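PDB 3WD6: omega-class glutathione S-transferase from Bombyx mori, which binds glutathione and, like its omega-class relatives, probably acts as a glutathione transferase and a glutathione-dependent dehydroascorbate reductase. Local coordinates for residues R31-R36 with V58-I63; K15-G20 with P66-T71. One frame throughout, in Å; residues are numbered along the deposited sequence.

Contact 1: R31-R36 with V58-I63; sequences RVYNMR and VNIDLI. With GSH (glutathione), chain J.
V58 and N34 lace two parallel strands together: V58 N donates to V32 O at 2.9 Å, N34 N to V58 O, and I60 N to N34 O at 2.7 Å. The N34 and N59 side chains run the same way, their amide planes 46° apart. N34 ND2 gives a hydrogen to N59 OD1 (3.0 Å), in the acceptor's carbonyl plane, while Y224 also bonds N34 ND2 and the carbonyls of F12 and T14 take N59 ND2; an amide suits both places, able to donate and accept. On the other face, V58 CB packs 3.9 Å from Y33 CD1, and V58 CG2 lies over a face of the R31 guanidinium, 3.6 Å from NE. With its chain bent at chi3 (-59°), R31 brings NH1 to Y33 OH, nearly in the guanidinium plane; E56 pairs with NE and E82 bonds the tyrosine hydroxyl. Replacing R31 by an alanine is likely to leave E56 without its cationic mate and Y33 OH without this donor. Past the strands, M35 CG meets L62 CD1 at 3.8 Å, and CD1 also touches glutathione CB2. R31, Y33, N34 and N59 thus each bond through their polar ends, while the loop at L62 meets the ligand.

Contact 2: K15-G20 with P66-T71; sequences KHLRKG and PEWLTT
E67 OE1 is gripped by two donors from the facing loop: the backbone N of G20, 2.6 Å away on the syn lone pair of OE1, and K19 NZ, which forms a salt bridge at 3.0 Å from above the carboxylate plane. A second, weak bond runs from G20 N to E67 OE2 (3.1 Å), making the glycine amide straddle the carboxylate. The E67 chain starts with CG wedged between the backbone N and carbonyl carbon (chi1 47°) and then bends at chi2, which turns the acid back toward the loop. Glycine suits position 20 because its positive phi (102°) would jam a CB against the preceding carbonyl oxygen.

Next to the carboxylate the contact is apolar. P66 CG rests 3.2 Å from L17 O and against L17 CB, while L17 CD1 meets the edge of the W68 indole at CZ2 (3.9 Å). P66 CB covers part of one indole face, and W68 NE1 bonds D21 O. P66 opens a type I turn to L69, a role for which its fixed phi suits it. One carboxylate answering an amide and an ammonium is likely to stay ionised, tying the N-terminal arm to this turn at the protein surface.

In the fold
Contact 1 is the parallel pair 31-34 and 56-60 within the mixed sheet of the thioredoxin-like N-terminal domain; contact 2, its centre 9 Å away, joins the outer strand 16-17 to the turn and helix start at 66-71. Strand 56-60 links them: with strand 31-34 along one edge, it takes strand 16-17 along the other, where L17 N lies 2.7 Å from N59 O and L17 O 2.9 Å from D61 N, both probable hydrogen bonds. From there the chain runs through the pocket residues L62 and K65 into the turn at P66, whose side chain is about 10 Å from glutathione. M35 of contact 1 lies nearer the site, about 4 Å, side chain to side chain, from glutathione-binding C38.

Contact 1: R31-R36 with V58-I63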
ATOM      1  N   ARG A  31      -7.968  15.483   0.574  1.00 22.52           N
ATOM      2  CA  ARG A  31      -7.487  14.943   1.836  1.00 20.41           C
ATOM      3  C   ARG A  31      -7.585  13.425   1.887  1.00 21.60           C
ATOM      4  O   ARG A  31      -8.622  12.833   1.532  1.00 20.54           O
ATOM      5  CB  ARG A  31      -8.289  15.526   2.997  1.00 21.75           C
ATOM      6  CG  ARG A  31      -8.181  14.695   4.285  1.00 22.74           C
ATOM      7  CD  ARG A  31      -9.072  15.256   5.370  1.00 26.68           C
ATOM      8  NE  ARG A  31      -8.737  16.646   5.686  1.00 27.09           N
ATOM      9  CZ  ARG A  31      -9.411  17.385   6.559  1.00 26.18           C
ATOM     10  NH1 ARG A  31     -10.454  16.862   7.191  1.00 30.42           N
ATOM     11  NH2 ARG A  31      -9.051  18.637   6.797  1.00 26.06           N
ATOM     12  N   VAL A  32      -6.517  12.792   2.367  1.00 21.47           N
ATOM     13  CA  VAL A  32      -6.534  11.347   2.565  1.00 21.70           C
ATOM     14  C   VAL A  32      -6.647  11.008   4.045  1.00 21.52           C
ATOM     15  O   VAL A  32      -5.782  11.417   4.831  1.00 20.58           O
ATOM     16  CB  VAL A  32      -5.224  10.690   2.045  1.00 24.14           C
ATOM     17  CG1 VAL A  32      -5.286   9.156   2.162  1.00 19.23           C
ATOM     18  CG2 VAL A  32      -4.946  11.111   0.608  1.00 22.41           C
ATOM     19  N   TYR A  33      -7.685  10.257   4.423  1.00 19.88           N
ATOM     20  CA  TYR A  33      -7.711   9.629   5.750  1.00 21.64           C
ATOM     21  C   TYR A  33      -6.847   8.373   5.680  1.00 21.81           C
ATOM     22  O   TYR A  33      -7.141   7.435   4.920  1.00 20.52           O
ATOM     23  CB  TYR A  33      -9.152   9.332   6.233  1.00 21.36           C
ATOM     24  CG  TYR A  33      -9.919  10.622   6.398  1.00 23.69           C
ATOM     25  CD1 TYR A  33      -9.775  11.387   7.547  1.00 22.10           C
ATOM     26  CD2 TYR A  33     -10.732  11.116   5.375  1.00 24.72           C
ATOM     27  CE1 TYR A  33     -10.440  12.590   7.696  1.00 24.26           C
ATOM     28  CE2 TYR A  33     -11.406  12.330   5.518  1.00 24.75           C
ATOM     29  CZ  TYR A  33     -11.250  13.057   6.681  1.00 24.44           C
ATOM     30  OH  TYR A  33     -11.894  14.261   6.842  1.00 26.91           O
ATOM     31  N   ASN A  34      -5.776   8.371   6.468  1.00 23.39           N
ATOM     32  CA  ASN A  34      -4.683   7.420   6.294  1.00 21.07           C
ATOM     33  C   ASN A  34      -4.286   6.798   7.625  1.00 22.69           C
ATOM     34  O   ASN A  34      -4.695   7.300   8.687  1.00 23.15           O
ATOM     35  CB  ASN A  34      -3.488   8.218   5.743  1.00 18.47           C
ATOM     36  CG  ASN A  34      -2.290   7.356   5.395  1.00 19.14           C
ATOM     37  OD1 ASN A  34      -2.405   6.335   4.698  1.00 18.37           O
ATOM     38  ND2 ASN A  34      -1.113   7.778   5.866  1.00 19.43           N
ATOM     39  N   MET A  35      -3.511   5.709   7.584  1.00 20.67           N
ATOM     40  CA  MET A  35      -2.603   5.440   8.696  1.00 21.24           C
ATOM     41  C   MET A  35      -1.267   4.954   8.156  1.00 20.61           C
ATOM     42  O   MET A  35      -1.217   4.132   7.238  1.00 17.74           O
ATOM     43  CB  MET A  35      -3.203   4.561   9.788  1.00 22.88           C
ATOM     44  CG  MET A  35      -2.900   3.116   9.682  1.00 24.99           C
ATOM     45  SD  MET A  35      -1.409   2.560  10.580  1.00 27.33           S
ATOM     46  CE  MET A  35      -1.769   0.789  10.477  1.00 18.40           C
ATOM     47  N   ARG A  36      -0.197   5.509   8.731  1.00 23.17           N
ATOM     48  CA  ARG A  36       1.131   5.525   8.122  1.00 20.95           C
ATOM     49  C   ARG A  36       1.609   4.131   7.702  1.00 22.12           C
ATOM     50  O   ARG A  36       2.328   3.983   6.703  1.00 22.30           O
ATOM     51  CB  ARG A  36       2.142   6.207   9.065  1.00 22.35           C
ATOM     52  CG  ARG A  36       3.561   6.390   8.495  1.00 20.54           C
ATOM     53  CD  ARG A  36       3.640   7.588   7.558  1.00 20.41           C
ATOM     54  NE  ARG A  36       4.975   7.765   6.975  1.00 20.67           N
ATOM     55  CZ  ARG A  36       5.530   6.945   6.075  1.00 20.67           C
ATOM     56  NH1 ARG A  36       4.885   5.848   5.657  1.00 16.35           N
ATOM     57  NH2 ARG A  36       6.738   7.226   5.592  1.00 19.79           N
ATOM     58  N   VAL A  58      -4.585  13.114   6.804  1.00 19.94           N
ATOM     59  CA  VAL A  58      -5.040  13.030   8.189  1.00 24.21           C
ATOM     60  C   VAL A  58      -4.857  11.595   8.680  1.00 20.78           C
ATOM     61  O   VAL A  58      -5.476  10.671   8.151  1.00 22.12           O
ATOM     62  CB  VAL A  58      -6.523  13.468   8.360  1.00 24.24           C
ATOM     63  CG1 VAL A  58      -7.008  13.141   9.790  1.00 22.72           C
ATOM     64  CG2 VAL A  58      -6.672  14.956   8.080  1.00 20.28           C
ATOM     65  N   ASN A  59      -3.989  11.400   9.670  1.00 23.98           N
ATOM     66  CA  ASN A  59      -3.703  10.048  10.164  1.00 24.40           C
ATOM     67  C   ASN A  59      -4.663   9.581  11.250  1.00 25.09           C
ATOM     68  O   ASN A  59      -5.068  10.363  12.109  1.00 31.01           O
ATOM     69  CB  ASN A  59      -2.253   9.942  10.611  1.00 23.69           C
ATOM     70  CG  ASN A  59      -1.307   9.899   9.437  1.00 24.00           C
ATOM     71  OD1 ASN A  59      -1.623   9.296   8.393  1.00 20.73           O
ATOM     72  ND2 ASN A  59      -0.151  10.546   9.578  1.00 23.99           N
ATOM     73  N   ILE A  60      -5.037   8.311  11.203  1.00 25.49           N
ATOM     74  CA  ILE A  60      -6.073   7.799  12.098  1.00 29.58           C
ATOM     75  C   ILE A  60      -5.571   6.657  12.956  1.00 29.56           C
ATOM     76  O   ILE A  60      -5.094   5.651  12.428  1.00 27.74           O
ATOM     77  CB  ILE A  60      -7.279   7.246  11.315  1.00 26.53           C
ATOM     78  CG1 ILE A  60      -7.918   8.332  10.427  1.00 27.44           C
ATOM     79  CG2 ILE A  60      -8.261   6.625  12.264  1.00 24.65           C
ATOM     80  CD1 ILE A  60      -8.519   9.513  11.176  1.00 28.68           C
ATOM     81  N   ASP A  61      -5.692   6.822  14.274  1.00 32.61           N
ATOM     82  CA  ASP A  61      -5.450   5.753  15.244  1.00 29.85           C
ATOM     83  C   ASP A  61      -6.546   4.692  15.082  1.00 30.96           C
ATOM     84  O   ASP A  61      -7.724   4.970  15.310  1.00 31.53           O
ATOM     85  CB  ASP A  61      -5.468   6.347  16.656  1.00 35.09           C
ATOM     86  CG  ASP A  61      -5.015   5.366  17.713  1.00 35.11           C
ATOM     87  OD1 ASP A  61      -5.573   4.251  17.758  1.00 36.33           O
ATOM     88  OD2 ASP A  61      -4.105   5.709  18.502  1.00 36.63           O
ATOM     89  N   LEU A  62      -6.166   3.485  14.671  1.00 29.53           N
ATOM     90  CA  LEU A  62      -7.143   2.449  14.328  1.00 31.37           C
ATOM     91  C   LEU A  62      -7.521   1.563  15.507  1.00 35.41           C
ATOM     92  O   LEU A  62      -8.314   0.632  15.367  1.00 40.05           O
ATOM     93  CB  LEU A  62      -6.593   1.556  13.220  1.00 28.36           C
ATOM     94  CG  LEU A  62      -6.383   2.203  11.864  1.00 28.49           C
ATOM     95  CD1 LEU A  62      -5.875   1.151  10.898  1.00 25.58           C
ATOM     96  CD2 LEU A  62      -7.689   2.829  11.357  1.00 28.29           C
ATOM     97  N   ILE A  63      -6.915   1.829  16.653  1.00 35.52           N
ATOM     98  CA  ILE A  63      -7.184   1.070  17.857  1.00 39.51           C
ATOM     99  C   ILE A  63      -8.248   1.837  18.612  1.00 39.56           C
ATOM    100  O   ILE A  63      -9.210   1.260  19.129  1.00 41.47           O
ATOM    101  CB  ILE A  63      -5.911   0.942  18.728  1.00 42.70           C
ATOM    102  CG1 ILE A  63      -4.901  -0.003  18.059  1.00 40.18           C
ATOM    103  CG2 ILE A  63      -6.264   0.460  20.141  1.00 42.80           C
ATOM    104  CD1 ILE A  63      -5.406  -1.412  17.907  1.00 40.80           C
TER
HETATM  105  N1  GSH J 306     -10.573  -3.333   1.197  1.00 22.60           N
HETATM  106  CA1 GSH J 306     -10.093  -2.136   1.897  1.00 22.33           C
HETATM  107  C1  GSH J 306      -9.258  -1.233   0.995  1.00 21.95           C
HETATM  108  O11 GSH J 306      -9.193   0.035   1.191  1.00 17.97           O
HETATM  109  O12 GSH J 306      -8.639  -1.758   0.004  1.00 20.30           O
HETATM  110  CB1 GSH J 306      -9.312  -2.580   3.127  1.00 24.41           C
HETATM  111  CG1 GSH J 306      -8.510  -1.555   3.863  1.00 24.79           C
HETATM  112  CD1 GSH J 306      -8.087  -1.944   5.258  1.00 22.98           C
HETATM  113  OE1 GSH J 306      -8.109  -3.110   5.640  1.00 24.40           O
HETATM  114  N2  GSH J 306      -7.644  -0.938   6.174  1.00 26.71           N
HETATM  115  CA2 GSH J 306      -7.270  -1.378   7.522  1.00 25.68           C
HETATM  116  C2  GSH J 306      -8.278  -0.796   8.491  1.00 28.43           C
HETATM  117  O2  GSH J 306      -8.637   0.366   8.342  1.00 27.94           O
HETATM  118  CB2 GSH J 306      -5.916  -0.865   7.863  1.00 29.25           C
HETATM  119  SG2 GSH J 306      -4.515  -1.690   7.199  1.00 35.47           S
HETATM  120  N3  GSH J 306      -8.790  -1.603   9.578  1.00 35.75           N
HETATM  121  CA3 GSH J 306      -9.759  -1.034  10.516  1.00 36.79           C
HETATM  122  C3  GSH J 306      -9.754  -1.604  11.878  1.00 41.12           C
HETATM  123  O31 GSH J 306      -8.706  -1.541  12.577  1.00 43.80           O
HETATM  124  O32 GSH J 306     -10.797  -2.136  12.334  1.00 45.58           O

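Contact 2: K15-G20 with P66-T71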
ATOM      1  N   LYS A  15       0.200  13.674  13.699  1.00 33.01           N
ATOM      2  CA  LYS A  15      -0.287  12.740  14.726  1.00 32.62           C
ATOM      3  C   LYS A  15      -1.504  11.940  14.246  1.00 30.96           C
ATOM      4  O   LYS A  15      -2.357  12.469  13.526  1.00 33.79           O
ATOM      5  CB  LYS A  15      -0.609  13.477  16.032  1.00 34.10           C
ATOM      6  CG  LYS A  15      -1.133  12.572  17.157  1.00 36.12           C
ATOM      7  CD  LYS A  15      -2.550  13.000  17.590  1.00 39.76           C
ATOM      8  CE  LYS A  15      -2.681  13.196  19.112  1.00 39.85           C
ATOM      9  NZ  LYS A  15      -3.469  12.096  19.760  1.00 45.15           N
ATOM     10  N   HIS A  16      -1.556  10.657  14.598  1.00 28.59           N
ATOM     11  CA  HIS A  16      -2.736   9.852  14.327  1.00 28.48           C
ATOM     12  C   HIS A  16      -3.834  10.246  15.311  1.00 32.37           C
ATOM     13  O   HIS A  16      -3.619  10.254  16.519  1.00 36.13           O
ATOM     14  CB  HIS A  16      -2.418   8.364  14.455  1.00 28.47           C
ATOM     15  CG  HIS A  16      -1.546   7.839  13.359  1.00 29.91           C
ATOM     16  ND1 HIS A  16      -0.255   8.279  13.161  1.00 28.73           N
ATOM     17  CD2 HIS A  16      -1.778   6.908  12.402  1.00 27.56           C
ATOM     18  CE1 HIS A  16       0.272   7.639  12.130  1.00 26.49           C
ATOM     19  NE2 HIS A  16      -0.631   6.802  11.653  1.00 23.84           N
ATOM     20  N   LEU A  17      -5.012  10.569  14.794  1.00 32.16           N
ATOM     21  CA  LEU A  17      -6.077  11.118  15.624  1.00 34.37           C
ATOM     22  C   LEU A  17      -6.870   9.990  16.271  1.00 34.93           C
ATOM     23  O   LEU A  17      -7.102   8.948  15.645  1.00 34.69           O
ATOM     24  CB  LEU A  17      -6.989  12.031  14.794  1.00 31.74           C
ATOM     25  CG  LEU A  17      -6.253  13.159  14.065  1.00 30.39           C
ATOM     26  CD1 LEU A  17      -7.239  14.085  13.368  1.00 26.70           C
ATOM     27  CD2 LEU A  17      -5.350  13.948  15.019  1.00 29.65           C
ATOM     28  N   ARG A  18      -7.259  10.189  17.530  1.00 39.11           N
ATOM     29  CA  ARG A  18      -7.994   9.176  18.292  1.00 40.25           C
ATOM     30  C   ARG A  18      -9.351   9.724  18.711  1.00 37.60           C
ATOM     31  O   ARG A  18      -9.612  10.917  18.577  1.00 38.31           O
ATOM     32  CB  ARG A  18      -7.206   8.778  19.538  1.00 38.34           C
ATOM     33  CG  ARG A  18      -5.714   8.546  19.290  1.00 46.55           C
ATOM     34  CD  ARG A  18      -4.898   8.608  20.591  1.00 49.65           C
ATOM     35  NE  ARG A  18      -5.446   7.731  21.633  1.00 51.01           N
ATOM     36  CZ  ARG A  18      -4.717   7.154  22.588  1.00 54.02           C
ATOM     37  NH1 ARG A  18      -3.398   7.355  22.627  1.00 50.03           N
ATOM     38  NH2 ARG A  18      -5.300   6.367  23.495  1.00 46.09           N
ATOM     39  N   LYS A  19     -10.210   8.846  19.219  1.00 40.83           N
ATOM     40  CA  LYS A  19     -11.461   9.273  19.850  1.00 44.22           C
ATOM     41  C   LYS A  19     -11.210  10.459  20.800  1.00 45.48           C
ATOM     42  O   LYS A  19     -10.343  10.381  21.700  1.00 38.97           O
ATOM     43  CB  LYS A  19     -12.111   8.104  20.604  1.00 43.23           C
ATOM     44  CG  LYS A  19     -13.329   8.490  21.423  1.00 47.02           C
ATOM     45  CD  LYS A  19     -14.418   7.422  21.361  1.00 49.87           C
ATOM     46  CE  LYS A  19     -15.754   8.003  21.815  1.00 56.09           C
ATOM     47  NZ  LYS A  19     -16.054   9.323  21.160  1.00 53.81           N
ATOM     48  N   GLY A  20     -11.946  11.555  20.580  1.00 41.84           N
ATOM     49  CA  GLY A  20     -11.763  12.771  21.359  1.00 37.81           C
ATOM     50  C   GLY A  20     -10.975  13.832  20.608  1.00 39.75           C
ATOM     51  O   GLY A  20     -10.983  15.019  20.965  1.00 39.08           O
ATOM     52  N   PRO A  66     -11.278   7.812  15.962  1.00 38.23           N
ATOM     53  CA  PRO A  66     -12.075   9.029  16.143  1.00 35.91           C
ATOM     54  C   PRO A  66     -13.557   8.733  15.914  1.00 40.29           C
ATOM     55  O   PRO A  66     -13.955   7.950  15.029  1.00 33.72           O
ATOM     56  CB  PRO A  66     -11.540   9.970  15.057  1.00 35.76           C
ATOM     57  CG  PRO A  66     -10.131   9.522  14.840  1.00 36.42           C
ATOM     58  CD  PRO A  66     -10.185   8.006  14.992  1.00 34.95           C
ATOM     59  N   GLU A  67     -14.371   9.366  16.745  1.00 42.39           N
ATOM     60  CA  GLU A  67     -15.809   9.222  16.695  1.00 41.05           C
ATOM     61  C   GLU A  67     -16.380   9.537  15.292  1.00 41.34           C
ATOM     62  O   GLU A  67     -17.311   8.855  14.823  1.00 37.50           O
ATOM     63  CB  GLU A  67     -16.413  10.128  17.778  1.00 43.81           C
ATOM     64  CG  GLU A  67     -15.836  11.582  17.808  1.00 50.44           C
ATOM     65  CD  GLU A  67     -14.531  11.757  18.621  1.00 49.96           C
ATOM     66  OE1 GLU A  67     -14.147  10.834  19.385  1.00 51.36           O
ATOM     67  OE2 GLU A  67     -13.898  12.846  18.502  1.00 45.14           O
ATOM     68  N   TRP A  68     -15.796  10.537  14.617  1.00 35.22           N
ATOM     69  CA  TRP A  68     -16.308  11.038  13.324  1.00 34.79           C
ATOM     70  C   TRP A  68     -15.814  10.300  12.065  1.00 35.29           C
ATOM     71  O   TRP A  68     -16.058  10.751  10.941  1.00 35.60           O
ATOM     72  CB  TRP A  68     -15.988  12.530  13.183  1.00 30.47           C
ATOM     73  CG  TRP A  68     -14.600  12.825  13.600  1.00 35.86           C
ATOM     74  CD1 TRP A  68     -14.204  13.371  14.780  1.00 35.18           C
ATOM     75  CD2 TRP A  68     -13.401  12.544  12.859  1.00 37.08           C
ATOM     76  NE1 TRP A  68     -12.833  13.472  14.820  1.00 35.39           N
ATOM     77  CE2 TRP A  68     -12.313  12.969  13.655  1.00 36.55           C
ATOM     78  CE3 TRP A  68     -13.143  11.982  11.600  1.00 33.31           C
ATOM     79  CZ2 TRP A  68     -10.977  12.861  13.228  1.00 35.77           C
ATOM     80  CZ3 TRP A  68     -11.815  11.867  11.179  1.00 34.01           C
ATOM     81  CH2 TRP A  68     -10.750  12.304  11.997  1.00 33.78           C
ATOM     82  N   LEU A  69     -15.134   9.172  12.243  1.00 35.88           N
ATOM     83  CA  LEU A  69     -14.522   8.481  11.113  1.00 35.19           C
ATOM     84  C   LEU A  69     -15.535   7.946  10.112  1.00 33.72           C
ATOM     85  O   LEU A  69     -15.401   8.191   8.900  1.00 30.05           O
ATOM     86  CB  LEU A  69     -13.619   7.343  11.588  1.00 36.99           C
ATOM     87  CG  LEU A  69     -12.940   6.549  10.470  1.00 34.00           C
ATOM     88  CD1 LEU A  69     -12.025   7.456   9.647  1.00 31.62           C
ATOM     89  CD2 LEU A  69     -12.175   5.377  11.049  1.00 27.55           C
ATOM     90  N   THR A  70     -16.529   7.210  10.618  1.00 33.61           N
ATOM     91  CA  THR A  70     -17.542   6.569   9.768  1.00 32.79           C
ATOM     92  C   THR A  70     -18.318   7.596   8.955  1.00 31.78           C
ATOM     93  O   THR A  70     -18.995   7.263   7.977  1.00 33.12           O
ATOM     94  CB  THR A  70     -18.539   5.715  10.591  1.00 36.64           C
ATOM     95  OG1 THR A  70     -18.853   6.392  11.814  1.00 42.72           O
ATOM     96  CG2 THR A  70     -17.949   4.350  10.913  1.00 31.98           C
ATOM     97  N   THR A  71     -18.227   8.848   9.386  1.00 33.79           N
ATOM     98  CA  THR A  71     -18.769   9.984   8.650  1.00 31.44           C
ATOM     99  C   THR A  71     -18.031  10.195   7.330  1.00 32.93           C
ATOM    100  O   THR A  71     -18.616  10.645   6.336  1.00 30.48           O
ATOM    101  CB  THR A  71     -18.644  11.240   9.528  1.00 34.91           C
ATOM    102  OG1 THR A  71     -19.841  11.381  10.308  1.00 37.25           O
ATOM    103  CG2 THR A  71     -18.424  12.481   8.695  1.00 34.15           C
TER